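Local coordinates for protein monothiol glutaredoxin-S14, chloroplastic (Arabidopsis thaliana, PDB 3IPZ) that binds a [2Fe-2S] cluster in a homodimer or with BOLA1, may donate it to other proteins, and may reduce glutathione-mixed disulfides and regulate CAX cation transporters, at residues A[6-11]-A[66-71]; A[27-32]-A[42-47]; A[77-82]-A[100-105]. All blocks are in the same frame, centred on the assembly; numbering follows the deposited sequence.

Contact 1 (A[6-11]-A[66-71]); sequences QLKDTL and KEYSNW
L11 sets its CB over one face of the Y68 ring. That carbon sits 4.3 Å from the centroid of the Y68 ring and only 6° off the ring normal, a CH-pi contact made almost over the centre. The branch beyond CB carries on toward the root of the tyrosine: L11 CD1 meets Y68 CB at 3.8 Å, so the two side chains run antiparallel, each reaching toward the other's root. K8, one helical turn earlier, comes in at the ring edge, near its plane, with its aliphatic part alone: K8 CG is 4.2 Å from Y68 CE1, and the chain runs on extended as far as CE, where a last bend (chi4 -61°) turns NZ aside. Y68 can fill this place because its CG is anti to the backbone N (chi1 -173°), which throws the ring out from helix 59-69 toward helix 5-15. There the tyrosine also touches E12 and V15, while Y78 of strand 76-79 packs against it from the sheet. The neighbouring S69 anchors the same helix to that strand through hydrogen bonds to Y78 OH and Q76 OE1, and E67 binds the N-terminal residues S1 and A2. Just beyond, the helix is closed by a Schellman motif: N70 takes a positive phi, W71 N bonds to K66 O at 3.2 Å, and N70 N makes a weak bond to E67 O. Apolar packing of helix 5-15 against helix 59-69, on one face of the central sheet, is the arrangement expected of the thioredoxin fold of glutaredoxins.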
loop_
_atom_site.group_PDB
_atom_site.type_symbol
_atom_site.label_atom_id
_atom_site.label_comp_id
_atom_site.label_asym_id
_atom_site.label_seq_id
_atom_site.Cartn_x
_atom_site.Cartn_y
_atom_site.Cartn_z
ATOM N N GLN A 6 -18.068 3.976 9.092
ATOM C CA GLN A 6 -17.985 4.662 7.807
ATOM C C GLN A 6 -16.539 4.682 7.311
ATOM O O GLN A 6 -16.272 4.411 6.131
ATOM C CB GLN A 6 -18.539 6.086 7.924
ATOM C CG GLN A 6 -18.533 6.910 6.624
ATOM C CD GLN A 6 -19.261 6.236 5.463
ATOM O OE1 GLN A 6 -18.633 5.641 4.586
ATOM N NE2 GLN A 6 -20.594 6.328 5.456
ATOM N N LEU A 7 -15.612 4.994 8.214
ATOM C CA LEU A 7 -14.200 5.021 7.865
ATOM C C LEU A 7 -13.790 3.633 7.366
ATOM O O LEU A 7 -13.146 3.502 6.325
ATOM C CB LEU A 7 -13.336 5.401 9.074
ATOM C CG LEU A 7 -12.181 6.354 8.731
ATOM C CD1 LEU A 7 -11.167 6.391 9.859
ATOM C CD2 LEU A 7 -11.510 5.900 7.453
ATOM N N LYS A 8 -14.168 2.601 8.114
ATOM C CA LYS A 8 -13.840 1.233 7.737
ATOM C C LYS A 8 -14.410 0.902 6.353
ATOM O O LYS A 8 -13.742 0.275 5.531
ATOM C CB LYS A 8 -14.382 0.257 8.786
ATOM C CG LYS A 8 -13.941 -1.189 8.587
ATOM C CD LYS A 8 -14.368 -2.073 9.752
ATOM C CE LYS A 8 -13.914 -3.513 9.558
ATOM N NZ LYS A 8 -14.503 -4.130 8.337
ATOM N N ASP A 9 -15.641 1.335 6.099
ATOM C CA ASP A 9 -16.281 1.090 4.816
ATOM C C ASP A 9 -15.532 1.786 3.695
ATOM O O ASP A 9 -15.333 1.221 2.620
ATOM C CB ASP A 9 -17.727 1.580 4.840
ATOM C CG ASP A 9 -18.707 0.474 5.175
ATOM O OD1 ASP A 9 -18.440 -0.291 6.125
ATOM O OD2 ASP A 9 -19.747 0.371 4.491
ATOM N N THR A 10 -15.114 3.020 3.950
ATOM C CA THR A 10 -14.392 3.775 2.943
ATOM C C THR A 10 -13.015 3.186 2.689
ATOM O O THR A 10 -12.576 3.121 1.544
ATOM C CB THR A 10 -14.283 5.265 3.337
ATOM O OG1 THR A 10 -15.573 5.867 3.214
ATOM C CG2 THR A 10 -13.312 6.007 2.426
ATOM N N LEU A 11 -12.340 2.750 3.747
ATOM C CA LEU A 11 -11.020 2.165 3.586
ATOM C C LEU A 11 -11.138 0.888 2.764
ATOM O O LEU A 11 -10.348 0.646 1.848
ATOM C CB LEU A 11 -10.382 1.866 4.948
ATOM C CG LEU A 11 -10.110 3.098 5.814
ATOM C CD1 LEU A 11 -9.327 2.710 7.077
ATOM C CD2 LEU A 11 -9.333 4.122 4.996
ATOM N N LYS A 66 -3.368 2.760 10.017
ATOM C CA LYS A 66 -2.500 2.088 10.971
ATOM C C LYS A 66 -3.310 1.023 11.716
ATOM O O LYS A 66 -2.823 -0.070 11.988
ATOM C CB LYS A 66 -1.920 3.088 11.980
ATOM C CG LYS A 66 -0.836 3.995 11.426
ATOM C CD LYS A 66 -0.388 5.052 12.445
ATOM C CE LYS A 66 0.206 4.412 13.710
ATOM N NZ LYS A 66 0.851 5.394 14.638
ATOM N N GLU A 67 -4.557 1.341 12.035
ATOM C CA GLU A 67 -5.396 0.400 12.758
ATOM C C GLU A 67 -5.980 -0.650 11.831
ATOM O O GLU A 67 -6.020 -1.824 12.174
ATOM C CB GLU A 67 -6.528 1.129 13.479
ATOM C CG GLU A 67 -7.267 0.234 14.464
ATOM C CD GLU A 67 -8.376 0.961 15.204
ATOM O OE1 GLU A 67 -8.093 2.039 15.776
ATOM O OE2 GLU A 67 -9.522 0.452 15.221
ATOM N N TYR A 68 -6.440 -0.224 10.660
ATOM C CA TYR A 68 -7.020 -1.131 9.671
ATOM C C TYR A 68 -6.016 -2.207 9.227
ATOM O O TYR A 68 -6.355 -3.383 9.152
ATOM C CB TYR A 68 -7.477 -0.335 8.444
ATOM C CG TYR A 68 -8.246 -1.132 7.414
ATOM C CD1 TYR A 68 -9.581 -1.465 7.616
ATOM C CD2 TYR A 68 -7.639 -1.540 6.227
ATOM C CE1 TYR A 68 -10.297 -2.183 6.654
ATOM C CE2 TYR A 68 -8.343 -2.257 5.265
ATOM C CZ TYR A 68 -9.671 -2.574 5.482
ATOM O OH TYR A 68 -10.378 -3.276 4.526
ATOM N N SER A 69 -4.789 -1.788 8.929
ATOM C CA SER A 69 -3.732 -2.693 8.476
ATOM C C SER A 69 -2.995 -3.358 9.635
ATOM O O SER A 69 -2.311 -4.366 9.448
ATOM C CB SER A 69 -2.695 -1.925 7.648
ATOM O OG SER A 69 -3.313 -1.173 6.625
ATOM N N ASN A 70 -3.139 -2.774 10.823
ATOM C CA ASN A 70 -2.467 -3.234 12.032
ATOM C C ASN A 70 -0.951 -3.196 11.840
ATOM O O ASN A 70 -0.232 -4.108 12.238
ATOM C CB ASN A 70 -2.905 -4.646 12.418
ATOM C CG ASN A 70 -2.398 -5.041 13.799
ATOM O OD1 ASN A 70 -2.670 -4.358 14.787
ATOM N ND2 ASN A 70 -1.652 -6.135 13.871
ATOM N N TRP A 71 -0.486 -2.116 11.226
ATOM C CA TRP A 71 0.919 -1.887 10.938
ATOM C C TRP A 71 1.105 -0.390 11.196
ATOM O O TRP A 71 0.474 0.435 10.545
ATOM C CB TRP A 71 1.206 -2.256 9.471
ATOM C CG TRP A 71 2.620 -2.034 9.076
ATOM C CD1 TRP A 71 3.102 -1.043 8.270
ATOM C CD2 TRP A 71 3.760 -2.752 9.559
ATOM N NE1 TRP A 71 4.476 -1.092 8.232
ATOM C CE2 TRP A 71 4.906 -2.131 9.017
ATOM C CE3 TRP A 71 3.924 -3.857 10.407
ATOM C CZ2 TRP A 71 6.206 -2.579 9.293
ATOM C CZ3 TRP A 71 5.214 -4.304 10.683
ATOM C CH2 TRP A 71 6.337 -3.661 10.125
#

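Contact 2 (A[27-32]-A[42-47]); sequences TRDFPM and ILKNLN
This is a light surface contact in which K44, late in helix 34-45, reaches back to the loop that leads into the same helix. In the thioredoxin fold this loop, between strand 20-24 and helix 34-45, carries the active-site region, and the extra length ahead of the CGFS motif is probably the insertion that sets monothiol glutaredoxins apart from their dithiol relatives. C33, the inferred cluster ligand, follows the loop directly. The chain is folded back on itself here, T27 N bonding to F30 O at 3.2 Å, with a weaker return bond from F30 N to T27 O, and R28 and D29 stand at the bend. R28 turns its aliphatic part toward the helix, where R28 CD packs on K44 CE at 4.2 Å. Its guanidinium is committed to other partners: NH2 makes a salt bridge to D52 OD1 and a hydrogen bond to F50 O, and the group also lies in a cation-pi contact with F50. T27 OG1 binds the same D52, so the carboxylate pins two residues of the loop. With its guanidinium held there, R28 NE stays 6.0 Å from the like charge of K44 NZ. At the far end of the helix segment, N47 has a positive phi and closes the last turn in a Schellman motif. K44 itself is extended beyond CG, crosses D29 at about a right angle, and brings NZ to 4.1 Å from D29 OD2, beyond a salt bridge, and to 4.0 Å from R28 O.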
loop_
_atom_site.group_PDB
_atom_site.type_symbol
_atom_site.label_atom_id
_atom_site.label_comp_id
_atom_site.label_asym_id
_atom_site.label_seq_id
_atom_site.Cartn_x
_atom_site.Cartn_y
_atom_site.Cartn_z
ATOM N N THR A 27 4.539 11.301 -2.957
ATOM C CA THR A 27 3.926 10.860 -4.197
ATOM C C THR A 27 4.938 10.008 -4.950
ATOM O O THR A 27 6.131 10.042 -4.643
ATOM C CB THR A 27 3.530 12.093 -5.053
ATOM O OG1 THR A 27 2.656 11.685 -6.110
ATOM C CG2 THR A 27 4.765 12.725 -5.668
ATOM N N ARG A 28 4.480 9.259 -5.947
ATOM C CA ARG A 28 5.386 8.393 -6.692
ATOM C C ARG A 28 6.529 9.134 -7.354
ATOM O O ARG A 28 7.631 8.605 -7.471
ATOM C CB ARG A 28 4.629 7.580 -7.746
ATOM C CG ARG A 28 4.713 8.125 -9.160
ATOM C CD ARG A 28 4.027 7.173 -10.113
ATOM N NE ARG A 28 2.691 6.847 -9.630
ATOM C CZ ARG A 28 2.005 5.772 -10.006
ATOM N NH1 ARG A 28 2.532 4.914 -10.879
ATOM N NH2 ARG A 28 0.797 5.549 -9.498
ATOM N N ASP A 29 6.273 10.355 -7.799
ATOM C CA ASP A 29 7.320 11.141 -8.447
ATOM C C ASP A 29 8.148 11.893 -7.414
ATOM O O ASP A 29 9.282 12.270 -7.686
ATOM C CB ASP A 29 6.707 12.144 -9.425
ATOM C CG ASP A 29 6.014 11.472 -10.584
ATOM O OD1 ASP A 29 4.984 12.009 -11.038
ATOM O OD2 ASP A 29 6.506 10.417 -11.046
ATOM N N PHE A 30 7.568 12.110 -6.235
ATOM C CA PHE A 30 8.250 12.834 -5.163
ATOM C C PHE A 30 8.134 12.145 -3.810
ATOM O O PHE A 30 7.413 12.608 -2.918
ATOM C CB PHE A 30 7.708 14.265 -5.053
ATOM C CG PHE A 30 7.796 15.037 -6.331
ATOM C CD1 PHE A 30 6.687 15.152 -7.168
ATOM C CD2 PHE A 30 9.014 15.578 -6.745
ATOM C CE1 PHE A 30 6.792 15.786 -8.402
ATOM C CE2 PHE A 30 9.130 16.213 -7.975
ATOM C CZ PHE A 30 8.017 16.317 -8.808
ATOM N N PRO A 31 8.833 11.016 -3.643
ATOM C CA PRO A 31 8.793 10.283 -2.369
ATOM C C PRO A 31 9.473 11.089 -1.250
ATOM O O PRO A 31 10.601 11.543 -1.393
ATOM C CB PRO A 31 9.522 8.975 -2.698
ATOM C CG PRO A 31 10.452 9.370 -3.816
ATOM C CD PRO A 31 9.593 10.276 -4.664
ATOM N N MET A 32 8.770 11.264 -0.143
ATOM C CA MET A 32 9.275 12.031 0.990
ATOM C C MET A 32 10.140 11.196 1.919
ATOM O O MET A 32 10.778 11.719 2.837
ATOM C CB MET A 32 8.096 12.585 1.792
ATOM C CG MET A 32 7.160 13.453 0.981
ATOM S SD MET A 32 7.904 15.035 0.592
ATOM C CE MET A 32 7.600 15.863 2.131
ATOM N N ILE A 42 10.371 -0.636 -6.498
ATOM C CA ILE A 42 10.084 -2.058 -6.657
ATOM C C ILE A 42 8.939 -2.164 -7.666
ATOM O O ILE A 42 9.033 -2.889 -8.656
ATOM C CB ILE A 42 9.585 -2.728 -5.336
ATOM C CG1 ILE A 42 10.647 -2.675 -4.250
ATOM C CG2 ILE A 42 9.213 -4.166 -5.590
ATOM C CD1 ILE A 42 12.027 -3.324 -4.558
ATOM N N LEU A 43 7.857 -1.434 -7.398
ATOM C CA LEU A 43 6.676 -1.464 -8.257
ATOM C C LEU A 43 6.933 -0.982 -9.677
ATOM O O LEU A 43 6.328 -1.487 -10.620
ATOM C CB LEU A 43 5.530 -0.656 -7.633
ATOM C CG LEU A 43 4.965 -1.177 -6.308
ATOM C CD1 LEU A 43 3.851 -0.269 -5.856
ATOM C CD2 LEU A 43 4.454 -2.608 -6.463
ATOM N N LYS A 44 7.813 -0.000 -9.835
ATOM C CA LYS A 44 8.131 0.487 -11.172
ATOM C C LYS A 44 8.965 -0.563 -11.921
ATOM O O LYS A 44 8.802 -0.749 -13.126
ATOM C CB LYS A 44 8.888 1.817 -11.104
ATOM C CG LYS A 44 8.017 3.019 -10.729
ATOM C CD LYS A 44 8.764 4.340 -10.923
ATOM C CE LYS A 44 7.868 5.541 -10.627
ATOM N NZ LYS A 44 8.527 6.848 -10.917
ATOM N N ASN A 45 9.842 -1.250 -11.193
ATOM C CA ASN A 45 10.690 -2.292 -11.758
ATOM C C ASN A 45 9.847 -3.414 -12.378
ATOM O O ASN A 45 10.141 -3.901 -13.479
ATOM C CB ASN A 45 11.580 -2.876 -10.655
ATOM C CG ASN A 45 12.389 -4.084 -11.122
ATOM O OD1 ASN A 45 13.475 -3.939 -11.684
ATOM N ND2 ASN A 45 11.854 -5.284 -10.897
ATOM N N LEU A 46 8.793 -3.813 -11.668
ATOM C CA LEU A 46 7.912 -4.894 -12.113
ATOM C C LEU A 46 6.892 -4.490 -13.164
ATOM O O LEU A 46 6.156 -5.335 -13.672
ATOM C CB LEU A 46 7.171 -5.504 -10.919
ATOM C CG LEU A 46 8.029 -6.014 -9.755
ATOM C CD1 LEU A 46 7.125 -6.613 -8.694
ATOM C CD2 LEU A 46 9.027 -7.052 -10.243
ATOM N N ASN A 47 6.844 -3.203 -13.490
ATOM C CA ASN A 47 5.898 -2.713 -14.491
ATOM C C ASN A 47 4.452 -3.005 -14.118
ATOM O O ASN A 47 3.608 -3.235 -14.982
ATOM C CB ASN A 47 6.210 -3.315 -15.868
ATOM C CG ASN A 47 7.397 -2.648 -16.534
ATOM O OD1 ASN A 47 7.337 -1.472 -16.897
ATOM N ND2 ASN A 47 8.490 -3.389 -16.687
#

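Contact 3 (A[77-82]-A[100-105]); sequences LYIGGE and QEEVEK
I79 points from the end of strand 76-79 toward helix 98-108 and meets it with both of its branches. CG2, anti to the backbone N, pushes against the main chain of the helix: I79 CG2 lies 3.7 Å from E102 O and 4.2 Å from V103 CA. The longer branch starts beside the backbone N (chi1 -59°) and reaches over the side chains, where I79 CD1 comes to 4.2 Å from V103 CG2 and 4.3 Å from E102 CB. One isoleucine thus straddles two successive residues of the helix, touching peptide backbone with one methyl and side-chain carbons with the other. V103 faces along the interface rather than into it and continues the apolar layer to V48. E102 points its CB at the strand, but its share of the contact is the aliphatic root of the chain. This is the packing of a C-terminal helix on the central mixed sheet of a glutaredoxin, at the point where strand 76-79 turns back into strand 82-85. The hairpin is closed by a type I' turn from I79 to E82, with G80 and G81 both at positive phi; I79 N binds E82 O at 3.0 Å, and E82 N returns a bond to I79 O at 3.1 Å. Around I79, the pocket is completed by L99 and A106 of the helix and by F84 of the adjoining strand, which also touches E102. Past its hydrocarbon stem, the E102 carboxylate reaches out beside the glycine turn, with E102 OE2 3.8 Å from K105 NZ of its own helix in a long salt bridge.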
loop_
_atom_site.group_PDB
_atom_site.type_symbol
_atom_site.label_atom_id
_atom_site.label_comp_id
_atom_site.label_asym_id
_atom_site.label_seq_id
_atom_site.Cartn_x
_atom_site.Cartn_y
_atom_site.Cartn_z
ATOM N N LEU A 77 1.411 -1.539 1.565
ATOM C CA LEU A 77 1.009 -1.992 0.242
ATOM C C LEU A 77 -0.185 -2.921 0.265
ATOM O O LEU A 77 -0.234 -3.875 1.036
ATOM C CB LEU A 77 2.178 -2.706 -0.447
ATOM C CG LEU A 77 1.986 -3.248 -1.874
ATOM C CD1 LEU A 77 1.736 -2.095 -2.851
ATOM C CD2 LEU A 77 3.237 -4.024 -2.289
ATOM N N TYR A 78 -1.160 -2.626 -0.582
ATOM C CA TYR A 78 -2.346 -3.459 -0.703
ATOM C C TYR A 78 -2.391 -4.063 -2.115
ATOM O O TYR A 78 -2.064 -3.391 -3.108
ATOM C CB TYR A 78 -3.618 -2.639 -0.447
ATOM C CG TYR A 78 -3.972 -2.495 1.018
ATOM C CD1 TYR A 78 -3.327 -1.554 1.834
ATOM C CD2 TYR A 78 -4.947 -3.318 1.595
ATOM C CE1 TYR A 78 -3.653 -1.438 3.201
ATOM C CE2 TYR A 78 -5.276 -3.215 2.941
ATOM C CZ TYR A 78 -4.627 -2.277 3.741
ATOM O OH TYR A 78 -4.949 -2.214 5.080
ATOM N N ILE A 79 -2.784 -5.331 -2.197
ATOM C CA ILE A 79 -2.888 -6.028 -3.473
ATOM C C ILE A 79 -4.151 -6.864 -3.426
ATOM O O ILE A 79 -4.334 -7.654 -2.496
ATOM C CB ILE A 79 -1.683 -6.964 -3.717
ATOM C CG1 ILE A 79 -0.386 -6.165 -3.713
ATOM C CG2 ILE A 79 -1.830 -7.666 -5.052
ATOM C CD1 ILE A 79 0.885 -6.997 -3.543
ATOM N N GLY A 80 -5.018 -6.685 -4.427
ATOM C CA GLY A 80 -6.263 -7.431 -4.465
ATOM C C GLY A 80 -7.157 -7.072 -3.289
ATOM O O GLY A 80 -8.013 -7.861 -2.884
ATOM N N GLY A 81 -6.952 -5.881 -2.732
ATOM C CA GLY A 81 -7.766 -5.436 -1.613
ATOM C C GLY A 81 -7.378 -6.010 -0.264
ATOM O O GLY A 81 -8.107 -5.830 0.716
ATOM N N GLU A 82 -6.246 -6.708 -0.203
ATOM C CA GLU A 82 -5.770 -7.289 1.053
ATOM C C GLU A 82 -4.435 -6.660 1.393
ATOM O O GLU A 82 -3.611 -6.447 0.507
ATOM C CB GLU A 82 -5.594 -8.806 0.931
ATOM C CG GLU A 82 -6.885 -9.556 0.604
ATOM C CD GLU A 82 -7.909 -9.492 1.734
ATOM O OE1 GLU A 82 -9.095 -9.819 1.486
ATOM O OE2 GLU A 82 -7.529 -9.124 2.868
ATOM N N GLN A 100 5.720 -10.822 -6.891
ATOM C CA GLN A 100 5.266 -10.980 -8.266
ATOM C C GLN A 100 4.111 -11.967 -8.363
ATOM O O GLN A 100 3.121 -11.716 -9.057
ATOM C CB GLN A 100 6.426 -11.423 -9.156
ATOM C CG GLN A 100 7.556 -10.406 -9.212
ATOM C CD GLN A 100 8.567 -10.525 -8.064
ATOM O OE1 GLN A 100 8.220 -10.834 -6.918
ATOM N NE2 GLN A 100 9.828 -10.256 -8.377
ATOM N N GLU A 101 4.229 -13.086 -7.657
ATOM C CA GLU A 101 3.162 -14.070 -7.670
ATOM C C GLU A 101 1.852 -13.421 -7.253
ATOM O O GLU A 101 0.821 -13.603 -7.915
ATOM C CB GLU A 101 3.475 -15.213 -6.713
ATOM C CG GLU A 101 4.383 -16.285 -7.288
ATOM C CD GLU A 101 4.679 -17.370 -6.274
ATOM O OE1 GLU A 101 3.720 -17.867 -5.643
ATOM O OE2 GLU A 101 5.868 -17.722 -6.111
ATOM N N GLU A 102 1.904 -12.665 -6.152
ATOM C CA GLU A 102 0.730 -11.985 -5.616
ATOM C C GLU A 102 0.101 -10.996 -6.577
ATOM O O GLU A 102 -1.126 -10.948 -6.711
ATOM C CB GLU A 102 1.074 -11.256 -4.318
ATOM C CG GLU A 102 0.726 -12.042 -3.081
ATOM C CD GLU A 102 -0.737 -12.418 -3.039
ATOM O OE1 GLU A 102 -1.595 -11.508 -2.946
ATOM O OE2 GLU A 102 -1.026 -13.630 -3.106
ATOM N N VAL A 103 0.938 -10.198 -7.228
ATOM C CA VAL A 103 0.453 -9.207 -8.172
ATOM C C VAL A 103 -0.227 -9.886 -9.360
ATOM O O VAL A 103 -1.323 -9.496 -9.750
ATOM C CB VAL A 103 1.600 -8.322 -8.679
ATOM C CG1 VAL A 103 1.092 -7.402 -9.775
ATOM C CG2 VAL A 103 2.191 -7.503 -7.517
ATOM N N GLU A 104 0.426 -10.901 -9.922
ATOM C CA GLU A 104 -0.114 -11.646 -11.057
ATOM C C GLU A 104 -1.473 -12.206 -10.695
ATOM O O GLU A 104 -2.447 -12.028 -11.429
ATOM C CB GLU A 104 0.831 -12.784 -11.447
ATOM C CG GLU A 104 2.068 -12.331 -12.217
ATOM C CD GLU A 104 3.068 -13.460 -12.444
ATOM O OE1 GLU A 104 2.651 -14.641 -12.469
ATOM O OE2 GLU A 104 4.270 -13.160 -12.611
ATOM N N LYS A 105 -1.538 -12.883 -9.554
ATOM C CA LYS A 105 -2.793 -13.447 -9.071
ATOM C C LYS A 105 -3.870 -12.358 -9.054
ATOM O O LYS A 105 -4.993 -12.576 -9.494
ATOM C CB LYS A 105 -2.584 -14.012 -7.662
ATOM C CG LYS A 105 -3.857 -14.375 -6.906
ATOM C CD LYS A 105 -3.519 -14.866 -5.501
ATOM C CE LYS A 105 -4.760 -15.015 -4.628
ATOM N NZ LYS A 105 -4.405 -15.414 -3.232
#

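In the fold
Contact 3 is buried, contact 1 partly so, and contact 2 lies at the surface, and their chemistry follows: contact 3 sets an aliphatic branch against helix backbone, contact 1 pairs a leucine with an aromatic face, and contact 2 has lysine and arginine methylenes side by side, with opposite charges near but not bridged. Contact 1 abuts strand 76-79 of contact 3, S69 and Y68 meeting Y78, although their helices lie on different faces of the sheet. Contacts 2 and 3 adjoin on the other face, where L43 packs on L77 and L46 on Q100. Contacts 1 and 2, about 23 Å apart between centres, do not touch, and sit on opposite sides of the chain's centre.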